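Local coordinates for hypothetical protein (Exiguobacterium sibiricum, PDB 2HKV), which is of unconfirmed function but binds a nickel ion through three histidines and is a putative member of the DinB family of helical-bundle proteins, at residues A[11-16]-A[123-128]; A[52-57]-A[88-93]. All blocks are in the same frame, centred on the assembly; numbering follows the deposited sequence.

Overall arrangement
Both contacts belong to one all-helical chain and lie about 12 Å apart, centre to centre. Contact 1 joins helix 4-26 to helix 114-138, the first and last long helices; contact 2 joins helix 43-61 to helix 82-98, and along the chain its two segments fall between those of contact 1. Between them they involve all four long helices of the DinB-type bundle, each pairing two of them. They also touch directly: Val-13 of contact 1 packs on Trp-90 and Tyr-93 of contact 2, and Asp-57 is probably hydrogen-bonded to His-124. Asp-57, in the contact 2 segment, thus acts as a second-shell partner of a nickel ligand in contact 1.

Contact 1 (A[11-16]-A[123-128]); sequences RHVGVG and VHLYHH. With NI (nickel (II) ion), chain B.
The hydroxyl of Tyr-126 reaches across to helix 4-26 and donates a hydrogen bond to the backbone carbonyl of His-12, with OH 2.6 Å from O. The acceptor lies at the edge of the tyrosine ring, whereas the hydroxyl is tilted 29° from the carbonyl plane. His-12 O also takes the helical bond from Gly-16 N, which arrives from the opposite face of that plane, so two donors grip one oxygen. A water donates to Tyr-126 OH at 3.0 Å and sits in the plane of the His-12 ring, hydrogen-bonded to ND1; the ring's NE2 is bound to Asp-112 of the second subunit. At Gly-16, whose CA is 6.5 Å from Tyr-126 CA, the lack of a side chain leaves room for Leu-125 CD2; a CB here would clash with that methyl. Leu-125, with CG anti to its backbone N (chi1 -174°), puts CD2 3.8 Å from Gly-16 C and 4.0 Å from Val-13 CG1.

One turn apart on the other side of the helix, His-124 and His-128 bind nickel, each through NE2 at 2.1 Å, with His-49 and waters among the other ligands; Asp-57 and Gln-131, hydrogen-bonded to their respective ND1 atoms, hold the rings. Helix 114-138 stands between helix 4-26 and the metal, the two segments crossing at 29°, while Leu-125 touches helix 43-61 and Val-13 helix 82-98.

Contact 2 (A[52-57]-A[88-93]); sequences VLLEAD and QSWQYY
Glu-55 lies flat on one face of the Tyr-92 ring, its carboxylate plane within 1° of the ring's. Glu-55 CG stands over the ring centre, 3.8 Å from the Tyr-92 centroid in a CH-pi contact, and Glu-55 CD lies 3.8 Å from Tyr-92 CD2. Arg-96 makes a cation-pi contact with the same ring. The pair joins two helices of the DinB-type bundle, 43-61 and 82-98, whose segments cross at 37° with axes 7.4 Å apart. An extended chain, with CG anti to the backbone N (chi1 172°), lays Glu-55 across the ring, and salt bridges of OE2 with Arg-59 and OE1 with Arg-85 fix its carboxylate. An alanine in place of Tyr-92 would probably leave one side of the glutamate chain without its support and deprive Arg-96 of its aromatic partner.

Deeper in, Leu-54 splits its methyls between two aromatics: CD1 lies 4.1 Å from Trp-90 CE3, and CD2 4.0 Å from Tyr-93 CD2. Ser-89 sits where the backbones come nearest, its CA 5.0 Å from Glu-55 CA, its OG hydrogen-bonded to the carbonyl of Ala-51. At the outer end, a water donates to Glu-55 OE1 at 2.9 Å and accepts from Gln-88 NE2 at 3.2 Å.

Contact 1 (A[11-16]-A[123-128])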
ATOM      1  N   ARG A  11      13.912  -3.937   1.601  1.00 33.40           N
ATOM      2  CA  ARG A  11      14.023  -2.454   1.467  1.00 33.60           C
ATOM      3  C   ARG A  11      12.682  -1.745   1.722  1.00 35.63           C
ATOM      4  O   ARG A  11      12.572  -0.872   2.587  1.00 34.35           O
ATOM      5  CB  ARG A  11      14.578  -2.108   0.092  1.00 33.78           C
ATOM      6  CG  ARG A  11      14.635  -0.620  -0.226  1.00 36.41           C
ATOM      7  CD  ARG A  11      15.421  -0.329  -1.465  1.00 39.18           C
ATOM      8  NE  ARG A  11      15.360   1.100  -1.819  1.00 37.43           N
ATOM      9  CZ  ARG A  11      16.202   1.693  -2.670  1.00 44.07           C
ATOM     10  NH1 ARG A  11      17.145   1.016  -3.253  1.00 41.79           N
ATOM     11  NH2 ARG A  11      16.085   3.003  -2.912  1.00 40.35           N
ATOM     12  N   HIS A  12      11.679  -2.120   0.941  1.00 32.90           N
ATOM     13  CA  HIS A  12      10.402  -1.428   0.913  1.00 32.20           C
ATOM     14  C   HIS A  12       9.536  -1.768   2.094  1.00 34.13           C
ATOM     15  O   HIS A  12       8.862  -0.882   2.658  1.00 34.57           O
ATOM     16  CB  HIS A  12       9.713  -1.627  -0.466  1.00 33.62           C
ATOM     17  CG  HIS A  12      10.440  -0.940  -1.579  1.00 36.66           C
ATOM     18  ND1 HIS A  12      10.294   0.423  -1.830  1.00 36.36           N
ATOM     19  CD2 HIS A  12      11.366  -1.385  -2.458  1.00 37.73           C
ATOM     20  CE1 HIS A  12      11.123   0.769  -2.801  1.00 36.24           C
ATOM     21  NE2 HIS A  12      11.799  -0.293  -3.189  1.00 37.97           N
ATOM     22  N   VAL A  13       9.547  -3.017   2.552  1.00 33.31           N
ATOM     23  CA  VAL A  13       8.831  -3.315   3.786  1.00 34.55           C
ATOM     24  C   VAL A  13       9.542  -2.667   4.993  1.00 35.42           C
ATOM     25  O   VAL A  13       8.908  -2.152   5.909  1.00 34.85           O
ATOM     26  CB  VAL A  13       8.574  -4.835   4.041  1.00 37.49           C
ATOM     27  CG1 VAL A  13       7.795  -4.983   5.341  1.00 36.70           C
ATOM     28  CG2 VAL A  13       7.789  -5.484   2.914  1.00 35.41           C
ATOM     29  N   GLY A  14      10.867  -2.630   4.984  1.00 32.95           N
ATOM     30  CA  GLY A  14      11.602  -1.913   6.053  1.00 33.20           C
ATOM     31  C   GLY A  14      11.245  -0.420   6.117  1.00 34.20           C
ATOM     32  O   GLY A  14      11.132   0.171   7.210  1.00 35.67           O
ATOM     33  N   VAL A  15      11.086   0.226   4.961  1.00 36.48           N
ATOM     34  CA  VAL A  15      10.650   1.623   4.949  1.00 37.31           C
ATOM     35  C   VAL A  15       9.289   1.725   5.575  1.00 38.53           C
ATOM     36  O   VAL A  15       9.030   2.616   6.385  1.00 38.53           O
ATOM     37  CB  VAL A  15      10.510   2.250   3.504  1.00 40.48           C
ATOM     38  CG1 VAL A  15       9.800   3.599   3.555  1.00 40.73           C
ATOM     39  CG2 VAL A  15      11.881   2.377   2.751  1.00 41.90           C
ATOM     40  N   GLY A  16       8.384   0.866   5.107  1.00 37.94           N
ATOM     41  CA  GLY A  16       7.042   0.765   5.673  1.00 36.64           C
ATOM     42  C   GLY A  16       7.046   0.650   7.175  1.00 35.13           C
ATOM     43  O   GLY A  16       6.295   1.333   7.868  1.00 36.67           O
ATOM     44  N   VAL A 123       1.855  -4.979   0.720  1.00 32.49           N
ATOM     45  CA  VAL A 123       0.832  -4.050   0.274  1.00 33.88           C
ATOM     46  C   VAL A 123      -0.245  -3.846   1.321  1.00 33.73           C
ATOM     47  O   VAL A 123      -0.803  -2.770   1.408  1.00 33.80           O
ATOM     48  CB  VAL A 123       0.207  -4.443  -1.122  1.00 36.37           C
ATOM     49  CG1 VAL A 123       1.301  -4.442  -2.190  1.00 34.99           C
ATOM     50  CG2 VAL A 123      -0.521  -5.786  -1.104  1.00 32.77           C
ATOM     51  N   HIS A 124      -0.544  -4.864   2.132  1.00 32.74           N
ATOM     52  CA  HIS A 124      -1.445  -4.680   3.275  1.00 33.46           C
ATOM     53  C   HIS A 124      -0.899  -3.680   4.320  1.00 30.95           C
ATOM     54  O   HIS A 124      -1.602  -2.767   4.781  1.00 32.48           O
ATOM     55  CB  HIS A 124      -1.722  -6.081   3.868  1.00 32.47           C
ATOM     56  CG  HIS A 124      -2.791  -6.111   4.877  1.00 32.80           C
ATOM     57  ND1 HIS A 124      -2.958  -7.171   5.726  1.00 32.62           N
ATOM     58  CD2 HIS A 124      -3.745  -5.212   5.187  1.00 31.93           C
ATOM     59  CE1 HIS A 124      -3.976  -6.927   6.518  1.00 35.88           C
ATOM     60  NE2 HIS A 124      -4.467  -5.753   6.190  1.00 24.97           N
ATOM     61  N   LEU A 125       0.399  -3.738   4.556  1.00 31.50           N
ATOM     62  CA  LEU A 125       1.074  -2.776   5.403  1.00 33.25           C
ATOM     63  C   LEU A 125       0.962  -1.318   4.890  1.00 31.12           C
ATOM     64  O   LEU A 125       0.564  -0.397   5.654  1.00 32.56           O
ATOM     65  CB  LEU A 125       2.555  -3.154   5.625  1.00 32.77           C
ATOM     66  CG  LEU A 125       3.310  -2.262   6.622  1.00 33.84           C
ATOM     67  CD1 LEU A 125       2.944  -2.605   8.059  1.00 39.47           C
ATOM     68  CD2 LEU A 125       4.853  -2.399   6.370  1.00 36.64           C
ATOM     69  N   TYR A 126       1.214  -1.113   3.625  1.00 31.35           N
ATOM     70  CA  TYR A 126       1.128   0.210   2.996  1.00 32.70           C
ATOM     71  C   TYR A 126      -0.308   0.684   2.945  1.00 34.10           C
ATOM     72  O   TYR A 126      -0.555   1.854   3.143  1.00 34.01           O
ATOM     73  CB  TYR A 126       1.800   0.194   1.602  1.00 33.34           C
ATOM     74  CG  TYR A 126       3.306   0.453   1.685  1.00 30.42           C
ATOM     75  CD1 TYR A 126       4.194  -0.605   1.967  1.00 32.28           C
ATOM     76  CD2 TYR A 126       3.831   1.694   1.422  1.00 36.53           C
ATOM     77  CE1 TYR A 126       5.550  -0.414   2.095  1.00 30.55           C
ATOM     78  CE2 TYR A 126       5.192   1.912   1.503  1.00 35.73           C
ATOM     79  CZ  TYR A 126       6.055   0.847   1.783  1.00 36.35           C
ATOM     80  OH  TYR A 126       7.404   1.089   1.855  1.00 37.53           O
ATOM     81  N   HIS A 127      -1.275  -0.213   2.753  1.00 34.38           N
ATOM     82  CA  HIS A 127      -2.711   0.143   2.854  1.00 30.97           C
ATOM     83  C   HIS A 127      -3.034   0.791   4.222  1.00 31.19           C
ATOM     84  O   HIS A 127      -3.633   1.852   4.306  1.00 32.08           O
ATOM     85  CB  HIS A 127      -3.566  -1.112   2.610  1.00 32.85           C
ATOM     86  CG  HIS A 127      -5.044  -0.935   2.856  1.00 34.43           C
ATOM     87  ND1 HIS A 127      -5.882  -0.344   1.935  1.00 40.13           N
ATOM     88  CD2 HIS A 127      -5.815  -1.244   3.928  1.00 35.09           C
ATOM     89  CE1 HIS A 127      -7.119  -0.321   2.416  1.00 40.04           C
ATOM     90  NE2 HIS A 127      -7.109  -0.849   3.630  1.00 37.24           N
ATOM     91  N   HIS A 128      -2.656   0.124   5.309  1.00 30.75           N
ATOM     92  CA  HIS A 128      -2.988   0.646   6.592  1.00 31.00           C
ATOM     93  C   HIS A 128      -2.080   1.745   7.082  1.00 32.97           C
ATOM     94  O   HIS A 128      -2.550   2.571   7.882  1.00 33.99           O
ATOM     95  CB  HIS A 128      -3.121  -0.445   7.651  1.00 32.20           C
ATOM     96  CG  HIS A 128      -4.263  -1.369   7.422  1.00 28.93           C
ATOM     97  ND1 HIS A 128      -5.579  -0.961   7.508  1.00 31.32           N
ATOM     98  CD2 HIS A 128      -4.287  -2.690   7.174  1.00 30.59           C
ATOM     99  CE1 HIS A 128      -6.357  -2.023   7.318  1.00 33.03           C
ATOM    100  NE2 HIS A 128      -5.597  -3.072   7.038  1.00 28.78           N
TER
HETATM  101 NI    NI B 149      -6.231  -5.029   7.155  1.00 30.62          NI
HETATM  102  O   HOH W   1       8.826   2.375  -0.487  1.00 39.02           O
HETATM  103  O   HOH W   2      -8.274  -4.396   7.862  1.00 30.69           O
HETATM  104  O   HOH W   3      -7.045  -6.938   7.215  1.00 31.86           O

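Contact 2 (A[52-57]-A[88-93])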
ATOM      1  N   VAL A  52       0.588  -5.920  14.187  1.00 38.26           N
ATOM      2  CA  VAL A  52       0.576  -7.381  14.098  1.00 35.77           C
ATOM      3  C   VAL A  52       0.474  -7.945  12.674  1.00 35.69           C
ATOM      4  O   VAL A  52       0.772  -9.138  12.455  1.00 32.58           O
ATOM      5  CB  VAL A  52      -0.535  -8.024  14.959  1.00 36.63           C
ATOM      6  CG1 VAL A  52      -0.488  -7.506  16.375  1.00 37.26           C
ATOM      7  CG2 VAL A  52      -1.903  -7.761  14.328  1.00 36.74           C
ATOM      8  N   LEU A  53       0.125  -7.138  11.675  1.00 34.47           N
ATOM      9  CA  LEU A  53      -0.306  -7.787  10.455  1.00 34.73           C
ATOM     10  C   LEU A  53       0.801  -8.536   9.687  1.00 36.27           C
ATOM     11  O   LEU A  53       0.504  -9.461   8.915  1.00 34.86           O
ATOM     12  CB  LEU A  53      -1.080  -6.832   9.538  1.00 40.40           C
ATOM     13  CG  LEU A  53      -0.389  -5.661   8.828  1.00 35.56           C
ATOM     14  CD1 LEU A  53       0.513  -6.053   7.562  1.00 34.19           C
ATOM     15  CD2 LEU A  53      -1.518  -4.685   8.404  1.00 35.30           C
ATOM     16  N   LEU A  54       2.058  -8.107   9.826  1.00 34.97           N
ATOM     17  CA  LEU A  54       3.125  -8.761   9.039  1.00 35.40           C
ATOM     18  C   LEU A  54       3.258 -10.206   9.489  1.00 35.59           C
ATOM     19  O   LEU A  54       3.562 -11.067   8.673  1.00 38.47           O
ATOM     20  CB  LEU A  54       4.462  -8.027   9.126  1.00 31.78           C
ATOM     21  CG  LEU A  54       4.635  -6.695   8.396  1.00 38.54           C
ATOM     22  CD1 LEU A  54       6.049  -6.153   8.686  1.00 35.18           C
ATOM     23  CD2 LEU A  54       4.399  -6.841   6.886  1.00 32.61           C
ATOM     24  N   GLU A  55       2.986 -10.482  10.765  1.00 33.84           N
ATOM     25  CA  GLU A  55       3.052 -11.855  11.299  1.00 34.22           C
ATOM     26  C   GLU A  55       1.731 -12.574  11.064  1.00 32.62           C
ATOM     27  O   GLU A  55       1.716 -13.712  10.604  1.00 35.61           O
ATOM     28  CB  GLU A  55       3.456 -11.798  12.770  1.00 32.77           C
ATOM     29  CG  GLU A  55       3.394 -13.082  13.517  1.00 36.51           C
ATOM     30  CD  GLU A  55       3.996 -13.011  14.913  1.00 39.65           C
ATOM     31  OE1 GLU A  55       4.660 -12.004  15.277  1.00 40.14           O
ATOM     32  OE2 GLU A  55       3.793 -13.990  15.673  1.00 33.74           O
ATOM     33  N   ALA A  56       0.616 -11.888  11.337  1.00 32.25           N
ATOM     34  CA  ALA A  56      -0.728 -12.423  11.152  1.00 35.38           C
ATOM     35  C   ALA A  56      -0.871 -12.959   9.749  1.00 34.59           C
ATOM     36  O   ALA A  56      -1.259 -14.109   9.547  1.00 34.91           O
ATOM     37  CB  ALA A  56      -1.862 -11.336  11.484  1.00 31.08           C
ATOM     38  N   ASP A  57      -0.518 -12.151   8.752  1.00 35.03           N
ATOM     39  CA  ASP A  57      -0.739 -12.597   7.396  1.00 34.36           C
ATOM     40  C   ASP A  57       0.080 -13.826   7.076  1.00 33.54           C
ATOM     41  O   ASP A  57      -0.372 -14.676   6.324  1.00 34.42           O
ATOM     42  CB  ASP A  57      -0.440 -11.489   6.373  1.00 35.61           C
ATOM     43  CG  ASP A  57      -1.489 -10.357   6.376  1.00 38.12           C
ATOM     44  OD1 ASP A  57      -2.365 -10.240   7.306  1.00 36.41           O
ATOM     45  OD2 ASP A  57      -1.438  -9.509   5.439  1.00 43.11           O
ATOM     46  N   GLN A  88       8.618  -6.950  16.639  1.00 35.59           N
ATOM     47  CA  GLN A  88       8.479  -8.390  16.677  1.00 35.58           C
ATOM     48  C   GLN A  88       7.905  -8.955  15.390  1.00 34.02           C
ATOM     49  O   GLN A  88       8.418  -9.940  14.860  1.00 31.65           O
ATOM     50  CB  GLN A  88       7.567  -8.743  17.832  1.00 36.20           C
ATOM     51  CG  GLN A  88       7.276 -10.188  18.012  1.00 43.33           C
ATOM     52  CD  GLN A  88       6.456 -10.444  19.299  1.00 41.25           C
ATOM     53  OE1 GLN A  88       6.637  -9.763  20.337  1.00 40.64           O
ATOM     54  NE2 GLN A  88       5.541 -11.418  19.227  1.00 43.73           N
ATOM     55  N   SER A  89       6.835  -8.322  14.884  1.00 35.68           N
ATOM     56  CA  SER A  89       6.225  -8.710  13.605  1.00 34.25           C
ATOM     57  C   SER A  89       7.210  -8.560  12.437  1.00 32.96           C
ATOM     58  O   SER A  89       7.294  -9.413  11.573  1.00 35.68           O
ATOM     59  CB  SER A  89       4.947  -7.892  13.340  1.00 32.47           C
ATOM     60  OG  SER A  89       4.043  -8.097  14.409  1.00 39.49           O
ATOM     61  N   TRP A  90       7.961  -7.478  12.442  1.00 31.58           N
ATOM     62  CA  TRP A  90       8.945  -7.222  11.373  1.00 33.96           C
ATOM     63  C   TRP A  90      10.052  -8.303  11.397  1.00 33.22           C
ATOM     64  O   TRP A  90      10.520  -8.748  10.357  1.00 34.31           O
ATOM     65  CB  TRP A  90       9.489  -5.800  11.546  1.00 33.77           C
ATOM     66  CG  TRP A  90      10.641  -5.406  10.766  1.00 32.97           C
ATOM     67  CD1 TRP A  90      11.710  -4.745  11.256  1.00 37.93           C
ATOM     68  CD2 TRP A  90      10.876  -5.573   9.359  1.00 32.61           C
ATOM     69  NE1 TRP A  90      12.607  -4.491  10.268  1.00 43.18           N
ATOM     70  CE2 TRP A  90      12.133  -5.004   9.089  1.00 41.44           C
ATOM     71  CE3 TRP A  90      10.174  -6.175   8.302  1.00 37.48           C
ATOM     72  CZ2 TRP A  90      12.699  -4.993   7.815  1.00 38.48           C
ATOM     73  CZ3 TRP A  90      10.749  -6.163   7.015  1.00 32.82           C
ATOM     74  CH2 TRP A  90      12.011  -5.583   6.801  1.00 38.05           C
ATOM     75  N   GLN A  91      10.453  -8.728  12.593  1.00 33.74           N
ATOM     76  CA  GLN A  91      11.460  -9.789  12.725  1.00 36.59           C
ATOM     77  C   GLN A  91      10.928 -11.115  12.190  1.00 35.78           C
ATOM     78  O   GLN A  91      11.639 -11.876  11.530  1.00 34.34           O
ATOM     79  CB  GLN A  91      11.878  -9.953  14.191  1.00 37.84           C
ATOM     80  CG  GLN A  91      13.070 -10.874  14.362  1.00 47.26           C
ATOM     81  CD  GLN A  91      14.279 -10.356  13.595  1.00 53.35           C
ATOM     82  OE1 GLN A  91      14.725  -9.221  13.813  1.00 54.28           O
ATOM     83  NE2 GLN A  91      14.786 -11.169  12.665  1.00 38.31           N
ATOM     84  N   TYR A  92       9.658 -11.391  12.473  1.00 35.29           N
ATOM     85  CA  TYR A  92       9.033 -12.617  12.040  1.00 36.69           C
ATOM     86  C   TYR A  92       9.021 -12.640  10.515  1.00 35.73           C
ATOM     87  O   TYR A  92       9.368 -13.672   9.884  1.00 35.81           O
ATOM     88  CB  TYR A  92       7.599 -12.668  12.564  1.00 36.85           C
ATOM     89  CG  TYR A  92       6.884 -13.967  12.322  1.00 38.77           C
ATOM     90  CD1 TYR A  92       6.288 -14.222  11.097  1.00 40.83           C
ATOM     91  CD2 TYR A  92       6.816 -14.946  13.307  1.00 39.74           C
ATOM     92  CE1 TYR A  92       5.624 -15.402  10.844  1.00 43.96           C
ATOM     93  CE2 TYR A  92       6.128 -16.138  13.074  1.00 42.44           C
ATOM     94  CZ  TYR A  92       5.542 -16.357  11.829  1.00 42.15           C
ATOM     95  OH  TYR A  92       4.879 -17.523  11.562  1.00 49.25           O
ATOM     96  N   TYR A  93       8.604 -11.510   9.954  1.00 36.32           N
ATOM     97  CA  TYR A  93       8.551 -11.344   8.508  1.00 34.80           C
ATOM     98  C   TYR A  93       9.955 -11.539   7.889  1.00 35.32           C
ATOM     99  O   TYR A  93      10.109 -12.225   6.887  1.00 36.14           O
ATOM    100  CB  TYR A  93       7.965  -9.984   8.151  1.00 34.65           C
ATOM    101  CG  TYR A  93       7.779  -9.720   6.633  1.00 33.61           C
ATOM    102  CD1 TYR A  93       8.793  -9.138   5.868  1.00 32.06           C
ATOM    103  CD2 TYR A  93       6.584 -10.046   5.988  1.00 33.63           C
ATOM    104  CE1 TYR A  93       8.615  -8.881   4.521  1.00 34.29           C
ATOM    105  CE2 TYR A  93       6.401  -9.795   4.625  1.00 34.71           C
ATOM    106  CZ  TYR A  93       7.429  -9.226   3.895  1.00 33.08           C
ATOM    107  OH  TYR A  93       7.266  -9.001   2.553  1.00 35.72           O
TER
HETATM  108  O   HOH W   4       6.630 -13.298  16.880  1.00 53.66           O